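Local atomic coordinates of 3,4-dihydroxybenzoate decarboxylase (PDB entry 5NY5), a protein that probably catalyses the prenylated-FMN-dependent decarboxylation of 3,4-dihydroxybenzoate to catechol, and can be run in reverse to carboxylate catechols at the para position. Residues T168-C173 with M182-G187; L153-D158 with P205-M210; G267-G272 with S300-K305. One frame throughout, in Å; residues are numbered along the deposited sequence.

All three contacts lie in the Rift-related part of the chain and draw on one curled antiparallel sheet. Interaction 2 is the buried member, a regular strand pair in which an asparagine side chain adds to the backbone ladder. Interaction 1 sits on strand 165-174, the sheet neighbour of 148-157, but faces the prenylated-FMN site; it is partly buried and relies on a histidine ring rather than a ladder. Interaction 3 is also partly buried, lies farther from the chain centre, and combines backbone bonds with leucine packing and a lysine whose charge pairs with Glu179, outside both segments. Strands 204-210 and 263-269 are neighbours, so interactions 2 and 3 join directly, and Ile304 packs on both Met182 and Ile208.

Interaction 1 (T168-C173 with M182-G187); sequences TIHRLC and MFLAAG
At the prenylated-FMN site, the ring of His170 is gripped by Met182 and Phe183, which lead from strand 179-182 into the loop before helix 189-199. His170 ND1 donates to Phe183 O at 3.1 Å, a nearly straight bond (166° at the hydrogen) that lies in the ring plane and in the carbonyl plane. The other ring nitrogen, NE2, is 2.6 Å from Thr168 OG1, a hydrogen bond within strand 165-174. With partners at both nitrogens, the ring is restrained against flipping about chi2. His170 CG sits beside its own backbone N (chi1 -52°), which turns the imidazole toward the loop. Over one face sits the terminal methyl of Met182, modelled as selenomethionine: CE is 3.4 Å from the centroid of the His170 ring, 10° off its normal, a CH-pi contact. The selenium itself lies obliquely to the ring. Ile169, His170, Arg171, Phe183 and Ala185 all bind the prenylated flavin in this enzyme, although no flavin is bound to this chain in the apo model, so the contact ties together two cofactor-binding pieces of the UbiD fold. Farther along, Leu172 lies alongside Met182 with the two side chains pointing the same way, its CD2 3.8 Å from Met182 SE. Ile304 packs on both. Leu184 adds a looser touch, CG to His170 CE1 at 4.2 Å, approaching the ring obliquely. Arg171 leads its guanidinium group to a salt bridge with Glu289, while Val154 of strand 148-157 packs on His170 and Met182.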
loop_
_atom_site.group_PDB
_atom_site.type_symbol
_atom_site.label_atom_id
_atom_site.label_comp_id
_atom_site.label_asym_id
_atom_site.label_seq_id
_atom_site.Cartn_x
_atom_site.Cartn_y
_atom_site.Cartn_z
ATOM N N THR A 168 4.246 -1.544 45.740
ATOM C CA THR A 168 3.814 -2.048 44.444
ATOM C C THR A 168 2.878 -3.230 44.650
ATOM O O THR A 168 2.708 -3.731 45.764
ATOM C CB THR A 168 5.006 -2.468 43.576
ATOM O OG1 THR A 168 6.006 -3.083 44.399
ATOM C CG2 THR A 168 5.605 -1.273 42.856
ATOM N N ILE A 169 2.281 -3.682 43.550
ATOM C CA ILE A 169 1.365 -4.818 43.546
ATOM C C ILE A 169 2.010 -5.954 42.766
ATOM O O ILE A 169 2.423 -5.770 41.614
ATOM C CB ILE A 169 0.000 -4.442 42.945
ATOM C CG1 ILE A 169 -0.638 -3.306 43.745
ATOM C CG2 ILE A 169 -0.920 -5.655 42.917
ATOM C CD1 ILE A 169 -2.063 -2.993 43.342
ATOM N N HIS A 170 2.093 -7.123 43.392
ATOM C CA HIS A 170 2.687 -8.305 42.789
ATOM C C HIS A 170 1.746 -9.486 42.965
ATOM O O HIS A 170 0.771 -9.429 43.720
ATOM C CB HIS A 170 4.049 -8.635 43.415
ATOM C CG HIS A 170 5.005 -7.485 43.434
ATOM N ND1 HIS A 170 6.143 -7.450 42.657
ATOM C CD2 HIS A 170 4.998 -6.331 44.141
ATOM C CE1 HIS A 170 6.793 -6.323 42.883
ATOM N NE2 HIS A 170 6.120 -5.626 43.781
ATOM N N ARG A 171 2.051 -10.569 42.259
ATOM C CA ARG A 171 1.385 -11.847 42.453
ATOM C C ARG A 171 2.407 -12.859 42.952
ATOM O O ARG A 171 3.571 -12.830 42.543
ATOM C CB ARG A 171 0.719 -12.344 41.167
ATOM C CG ARG A 171 1.678 -12.700 40.047
ATOM C CD ARG A 171 0.923 -13.106 38.795
ATOM N NE ARG A 171 1.821 -13.502 37.715
ATOM C CZ ARG A 171 1.429 -13.739 36.469
ATOM N NH1 ARG A 171 0.151 -13.615 36.141
ATOM N NH2 ARG A 171 2.314 -14.095 35.550
ATOM N N LEU A 172 1.972 -13.741 43.847
ATOM C CA LEU A 172 2.863 -14.689 44.501
ATOM C C LEU A 172 2.269 -16.085 44.427
ATOM O O LEU A 172 1.080 -16.273 44.702
ATOM C CB LEU A 172 3.111 -14.300 45.962
ATOM C CG LEU A 172 3.856 -12.986 46.207
ATOM C CD1 LEU A 172 2.904 -11.799 46.253
ATOM C CD2 LEU A 172 4.677 -13.071 47.480
ATOM N N CYS A 173 3.099 -17.058 44.066
ATOM C CA CYS A 173 2.687 -18.450 43.978
ATOM C C CYS A 173 3.214 -19.212 45.186
ATOM O O CYS A 173 4.389 -19.084 45.542
ATOM C CB CYS A 173 3.197 -19.084 42.683
ATOM S SG CYS A 173 2.721 -20.808 42.448
HETATM N N MSE A 182 7.873 -14.988 43.752
HETATM C CA MSE A 182 7.353 -13.669 43.417
HETATM C C MSE A 182 8.161 -13.008 42.307
HETATM O O MSE A 182 9.373 -12.851 42.419
HETATM C CB MSE A 182 7.338 -12.778 44.661
HETATM C CG MSE A 182 7.184 -11.292 44.374
HETATM SE SE MSE A 182 6.708 -10.259 45.962
HETATM C CE MSE A 182 7.588 -8.584 45.502
ATOM N N PHE A 183 7.475 -12.625 41.233
ATOM C CA PHE A 183 8.116 -11.947 40.118
ATOM C C PHE A 183 8.245 -10.455 40.398
ATOM O O PHE A 183 7.392 -9.844 41.047
ATOM C CB PHE A 183 7.324 -12.169 38.829
ATOM C CG PHE A 183 7.814 -11.353 37.666
ATOM C CD1 PHE A 183 8.926 -11.750 36.946
ATOM C CD2 PHE A 183 7.159 -10.192 37.292
ATOM C CE1 PHE A 183 9.378 -11.003 35.876
ATOM C CE2 PHE A 183 7.609 -9.440 36.225
ATOM C CZ PHE A 183 8.719 -9.846 35.516
ATOM N N LEU A 184 9.329 -9.870 39.900
ATOM C CA LEU A 184 9.575 -8.442 40.034
ATOM C C LEU A 184 9.928 -7.874 38.669
ATOM O O LEU A 184 10.741 -8.454 37.944
ATOM C CB LEU A 184 10.700 -8.156 41.039
ATOM C CG LEU A 184 10.427 -8.424 42.524
ATOM C CD1 LEU A 184 10.630 -9.890 42.886
ATOM C CD2 LEU A 184 11.288 -7.527 43.404
ATOM N N ALA A 185 9.313 -6.747 38.324
ATOM C CA ALA A 185 9.560 -6.108 37.039
ATOM C C ALA A 185 10.901 -5.389 37.062
ATOM O O ALA A 185 11.185 -4.612 37.979
ATOM C CB ALA A 185 8.440 -5.127 36.705
ATOM N N ALA A 186 11.724 -5.648 36.048
ATOM C CA ALA A 186 13.019 -4.993 35.952
ATOM C C ALA A 186 12.846 -3.484 35.832
ATOM O O ALA A 186 11.893 -2.991 35.224
ATOM C CB ALA A 186 13.799 -5.531 34.753
ATOM N N GLY A 187 13.777 -2.746 36.435
ATOM C CA GLY A 187 13.763 -1.302 36.378
ATOM C C GLY A 187 12.973 -0.614 37.469
ATOM O O GLY A 187 13.029 0.618 37.565
#

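Interaction 2 (L153-D158 with P205-M210); sequences LVLASD and PVTINM
Leu153 and Asn209 form the tight end of this antiparallel pair, where Leu153 O is gripped twice by one residue. Asn209 N reaches it at 2.7 Å, and Asn209 ND2 reaches the same Leu153 O, also at 2.7 Å, from the opposite face of the carbonyl plane. The side-chain bond is almost straight (174°), and Leu153 O lies in the amide plane. Asn209 CG sits beside its own backbone N (chi1 -52°), which brings ND2 to Leu153 O. The amide is fixed further by ND2 donating to Thr207 OG1 and by OD1 accepting from Ile258 N, while Thr207 OG1 is also hydrogen-bonded to Lys256 O. Leu155 crosses this polar group at about a right angle, its CG 3.4 Å from Asn209 ND2. The ladder slackens toward the other end: Leu155 N holds Thr207 O at 3.0 Å, but the return bond from Thr207 N to Leu155 O is weak at 3.3 Å. Toward that end Ala156 CB touches Val206 CG1 at 3.9 Å. On the face of Val154 and Ile208, Val154 CG1 packs on Val206 CB at 4.1 Å, beside Ile190 of helix 189-199. Such twisted antiparallel pairing belongs to the curled sheet of the Rift-related, FMN-binding-clan domain of UbiD enzymes.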
loop_
_atom_site.group_PDB
_atom_site.type_symbol
_atom_site.label_atom_id
_atom_site.label_comp_id
_atom_site.label_asym_id
_atom_site.label_seq_id
_atom_site.Cartn_x
_atom_site.Cartn_y
_atom_site.Cartn_z
ATOM N N LEU A 153 0.009 -6.184 48.112
ATOM C CA LEU A 153 0.662 -4.879 48.123
ATOM C C LEU A 153 1.976 -5.012 48.880
ATOM O O LEU A 153 1.980 -5.205 50.100
ATOM C CB LEU A 153 -0.241 -3.831 48.763
ATOM C CG LEU A 153 0.311 -2.406 48.770
ATOM C CD1 LEU A 153 0.185 -1.776 47.397
ATOM C CD2 LEU A 153 -0.384 -1.560 49.813
ATOM N N VAL A 154 3.092 -4.910 48.166
ATOM C CA VAL A 154 4.412 -5.175 48.724
ATOM C C VAL A 154 5.076 -3.859 49.096
ATOM O O VAL A 154 5.162 -2.941 48.271
ATOM C CB VAL A 154 5.283 -5.969 47.737
ATOM C CG1 VAL A 154 6.665 -6.192 48.321
ATOM C CG2 VAL A 154 4.625 -7.294 47.403
ATOM N N LEU A 155 5.546 -3.765 50.338
ATOM C CA LEU A 155 6.344 -2.642 50.806
ATOM C C LEU A 155 7.799 -3.075 50.918
ATOM O O LEU A 155 8.090 -4.191 51.358
ATOM C CB LEU A 155 5.850 -2.132 52.164
ATOM C CG LEU A 155 4.360 -1.833 52.333
ATOM C CD1 LEU A 155 4.081 -1.231 53.699
ATOM C CD2 LEU A 155 3.868 -0.909 51.251
ATOM N N ALA A 156 8.711 -2.191 50.519
ATOM C CA ALA A 156 10.134 -2.495 50.583
ATOM C C ALA A 156 10.917 -1.193 50.654
ATOM O O ALA A 156 10.428 -0.130 50.267
ATOM C CB ALA A 156 10.583 -3.334 49.383
ATOM N N SER A 157 12.147 -1.295 51.155
ATOM C CA SER A 157 13.021 -0.141 51.299
ATOM C C SER A 157 14.428 -0.503 50.850
ATOM O O SER A 157 14.839 -1.665 50.910
ATOM C CB SER A 157 13.053 0.370 52.744
ATOM O OG SER A 157 11.813 0.953 53.101
ATOM N N ASP A 158 15.159 0.512 50.399
ATOM C CA ASP A 158 16.541 0.333 49.978
ATOM C C ASP A 158 17.357 -0.254 51.126
ATOM O O ASP A 158 17.355 0.306 52.231
ATOM C CB ASP A 158 17.127 1.675 49.536
ATOM C CG ASP A 158 18.466 1.541 48.825
ATOM O OD1 ASP A 158 19.299 0.704 49.226
ATOM O OD2 ASP A 158 18.691 2.299 47.857
ATOM N N PRO A 205 14.133 -7.456 53.283
ATOM C CA PRO A 205 12.878 -7.617 54.031
ATOM C C PRO A 205 11.723 -6.945 53.301
ATOM O O PRO A 205 11.840 -5.809 52.837
ATOM C CB PRO A 205 13.168 -6.929 55.373
ATOM C CG PRO A 205 14.576 -6.354 55.263
ATOM C CD PRO A 205 14.947 -6.356 53.819
ATOM N N VAL A 206 10.601 -7.661 53.202
ATOM C CA VAL A 206 9.404 -7.158 52.542
ATOM C C VAL A 206 8.182 -7.532 53.369
ATOM O O VAL A 206 8.198 -8.483 54.153
ATOM C CB VAL A 206 9.250 -7.704 51.104
ATOM C CG1 VAL A 206 10.367 -7.186 50.206
ATOM C CG2 VAL A 206 9.228 -9.224 51.117
ATOM N N THR A 207 7.115 -6.760 53.190
ATOM C CA THR A 207 5.805 -7.086 53.733
ATOM C C THR A 207 4.801 -7.158 52.593
ATOM O O THR A 207 4.834 -6.339 51.671
ATOM C CB THR A 207 5.336 -6.060 54.767
ATOM O OG1 THR A 207 5.032 -4.823 54.113
ATOM C CG2 THR A 207 6.413 -5.830 55.814
ATOM N N ILE A 208 3.915 -8.142 52.663
ATOM C CA ILE A 208 2.911 -8.382 51.636
ATOM C C ILE A 208 1.554 -8.086 52.255
ATOM O O ILE A 208 1.056 -8.856 53.084
ATOM C CB ILE A 208 2.987 -9.816 51.101
ATOM C CG1 ILE A 208 4.416 -10.114 50.648
ATOM C CG2 ILE A 208 2.007 -10.007 49.962
ATOM C CD1 ILE A 208 4.790 -11.568 50.724
ATOM N N ASN A 209 0.956 -6.971 51.854
ATOM C CA ASN A 209 -0.259 -6.460 52.473
ATOM C C ASN A 209 -1.456 -6.816 51.603
ATOM O O ASN A 209 -1.503 -6.444 50.426
ATOM C CB ASN A 209 -0.162 -4.949 52.667
ATOM C CG ASN A 209 1.107 -4.537 53.389
ATOM O OD1 ASN A 209 1.088 -4.254 54.585
ATOM N ND2 ASN A 209 2.219 -4.506 52.665
HETATM N N MSE A 210 -2.416 -7.532 52.179
HETATM C CA MSE A 210 -3.587 -7.983 51.435
HETATM C C MSE A 210 -4.880 -7.708 52.200
HETATM O O MSE A 210 -4.930 -7.848 53.420
HETATM C CB MSE A 210 -3.468 -9.474 51.117
HETATM C CG MSE A 210 -2.217 -9.843 50.343
HETATM SE SE MSE A 210 -2.038 -11.754 50.035
HETATM C CE MSE A 210 -1.989 -12.354 51.887
#

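Interaction 3 (G267-G272 with S300-K305); sequences GELLPG and SLPVIK
Glu268 with Lys305, and Leu269 with Ile304, are consecutive pairs of an antiparallel ladder in the curled sheet of the Rift-related domain, hydrogen-bonded and non-hydrogen-bonded in turn. The strand segments 267-269 and 303-305 run at 147° to one another, N to C. Three backbone bonds hold them. Lys305 N gives to Glu268 O at 2.8 Å, in the carbonyl plane. Its counterpart, Glu268 N to Lys305 O at 3.0 Å, is less well aimed, the donor standing 41° out of the carbonyl plane. In the third, Leu270 N to Val303 O at 3.1 Å, the Leu270 N donor lies almost in line with the Val303 C=O bond.

Weaker CA-H...O contacts fill in between: Ile304 CA lies 3.3 Å from Glu268 O, and Leu269 CA comes similarly close to Val303 O. Gly267 CA comes within 3.1 Å of Lys305 O on the side where a side chain would stand, and Ile304 CG2 crowds the same place.

Apolar packing occupies both sides of the sheet. On the side of Leu269 and Ile304, Leu269 CD2 meets Ile304 CG1 at 3.6 Å, the two side chains crossing at a slant. The same methyl touches Pro302 CB at 3.9 Å, and there leucine and proline lie side by side, pointing the same way. Val206 of strand 204-210 packs against both Leu269 and Ile304, joining this pair to the next strand.

Charge and apolar contact meet in Lys305. Its CG is anti to the backbone N and the chain then bends at chi2 (87°), carrying the ammonium group away to a salt bridge with Glu179. Leu270 covers one side of the base of that chain, with CD1 and CD2 both 3.6 Å from Lys305 CB.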
loop_
_atom_site.group_PDB
_atom_site.type_symbol
_atom_site.label_atom_id
_atom_site.label_comp_id
_atom_site.label_asym_id
_atom_site.label_seq_id
_atom_site.Cartn_x
_atom_site.Cartn_y
_atom_site.Cartn_z
ATOM N N GLY A 267 8.232 -11.509 54.985
ATOM C CA GLY A 267 9.222 -12.427 54.468
ATOM C C GLY A 267 10.443 -11.692 53.962
ATOM O O GLY A 267 10.545 -10.468 54.053
ATOM N N GLU A 268 11.377 -12.468 53.421
ATOM C CA GLU A 268 12.612 -11.940 52.866
ATOM C C GLU A 268 12.892 -12.603 51.527
ATOM O O GLU A 268 12.590 -13.781 51.323
ATOM C CB GLU A 268 13.797 -12.166 53.816
ATOM C CG GLU A 268 13.711 -11.384 55.113
ATOM C CD GLU A 268 14.756 -11.814 56.120
ATOM O OE1 GLU A 268 14.766 -11.260 57.239
ATOM O OE2 GLU A 268 15.565 -12.708 55.794
ATOM N N LEU A 269 13.470 -11.828 50.614
ATOM C CA LEU A 269 13.896 -12.346 49.317
ATOM C C LEU A 269 15.283 -12.957 49.471
ATOM O O LEU A 269 16.263 -12.241 49.702
ATOM C CB LEU A 269 13.885 -11.235 48.274
ATOM C CG LEU A 269 12.502 -10.784 47.799
ATOM C CD1 LEU A 269 12.516 -9.321 47.394
ATOM C CD2 LEU A 269 12.038 -11.648 46.640
ATOM N N LEU A 270 15.370 -14.275 49.345
ATOM C CA LEU A 270 16.624 -14.972 49.599
ATOM C C LEU A 270 17.574 -14.801 48.419
ATOM O O LEU A 270 17.188 -15.068 47.276
ATOM C CB LEU A 270 16.371 -16.451 49.855
ATOM C CG LEU A 270 15.346 -16.778 50.938
ATOM C CD1 LEU A 270 15.267 -18.279 51.155
ATOM C CD2 LEU A 270 15.690 -16.060 52.231
ATOM N N PRO A 271 18.812 -14.370 48.652
ATOM C CA PRO A 271 19.739 -14.151 47.538
ATOM C C PRO A 271 20.251 -15.460 46.962
ATOM O O PRO A 271 20.366 -16.474 47.654
ATOM C CB PRO A 271 20.881 -13.350 48.175
ATOM C CG PRO A 271 20.380 -12.928 49.524
ATOM C CD PRO A 271 19.392 -13.960 49.938
ATOM N N GLY A 272 20.564 -15.423 45.670
ATOM C CA GLY A 272 21.169 -16.560 45.007
ATOM C C GLY A 272 20.197 -17.651 44.610
ATOM O O GLY A 272 20.342 -18.254 43.542
ATOM N N SER A 300 12.992 -18.725 36.242
ATOM C CA SER A 300 13.881 -18.241 37.300
ATOM C C SER A 300 13.149 -17.163 38.092
ATOM O O SER A 300 13.017 -16.028 37.626
ATOM C CB SER A 300 15.187 -17.708 36.716
ATOM O OG SER A 300 16.063 -17.255 37.734
ATOM N N LEU A 301 12.681 -17.515 39.290
ATOM C CA LEU A 301 11.961 -16.579 40.135
ATOM C C LEU A 301 12.614 -16.464 41.506
ATOM O O LEU A 301 12.998 -17.479 42.097
ATOM C CB LEU A 301 10.497 -17.003 40.310
ATOM C CG LEU A 301 9.546 -16.523 39.218
ATOM C CD1 LEU A 301 8.116 -16.938 39.523
ATOM C CD2 LEU A 301 9.654 -15.018 39.068
ATOM N N PRO A 302 12.752 -15.250 42.034
ATOM C CA PRO A 302 13.259 -15.099 43.402
ATOM C C PRO A 302 12.257 -15.622 44.419
ATOM O O PRO A 302 11.043 -15.487 44.250
ATOM C CB PRO A 302 13.469 -13.587 43.541
ATOM C CG PRO A 302 12.570 -12.987 42.523
ATOM C CD PRO A 302 12.525 -13.951 41.380
ATOM N N VAL A 303 12.781 -16.222 45.484
ATOM C CA VAL A 303 11.973 -16.889 46.498
ATOM C C VAL A 303 11.804 -15.959 47.691
ATOM O O VAL A 303 12.774 -15.344 48.151
ATOM C CB VAL A 303 12.615 -18.221 46.926
ATOM C CG1 VAL A 303 11.942 -18.768 48.173
ATOM C CG2 VAL A 303 12.540 -19.229 45.793
ATOM N N ILE A 304 10.576 -15.850 48.186
ATOM C CA ILE A 304 10.287 -15.152 49.431
ATOM C C ILE A 304 10.172 -16.190 50.537
ATOM O O ILE A 304 9.323 -17.086 50.474
ATOM C CB ILE A 304 9.007 -14.309 49.330
ATOM C CG1 ILE A 304 9.288 -13.003 48.593
ATOM C CG2 ILE A 304 8.449 -14.021 50.714
ATOM C CD1 ILE A 304 8.185 -11.983 48.726
ATOM N N LYS A 305 11.036 -16.078 51.543
ATOM C CA LYS A 305 10.996 -16.934 52.722
ATOM C C LYS A 305 10.225 -16.189 53.803
ATOM O O LYS A 305 10.712 -15.191 54.342
ATOM C CB LYS A 305 12.406 -17.282 53.190
ATOM C CG LYS A 305 12.480 -18.383 54.232
ATOM C CD LYS A 305 12.543 -19.755 53.584
ATOM C CE LYS A 305 12.972 -20.814 54.585
ATOM N NZ LYS A 305 13.110 -22.159 53.962
#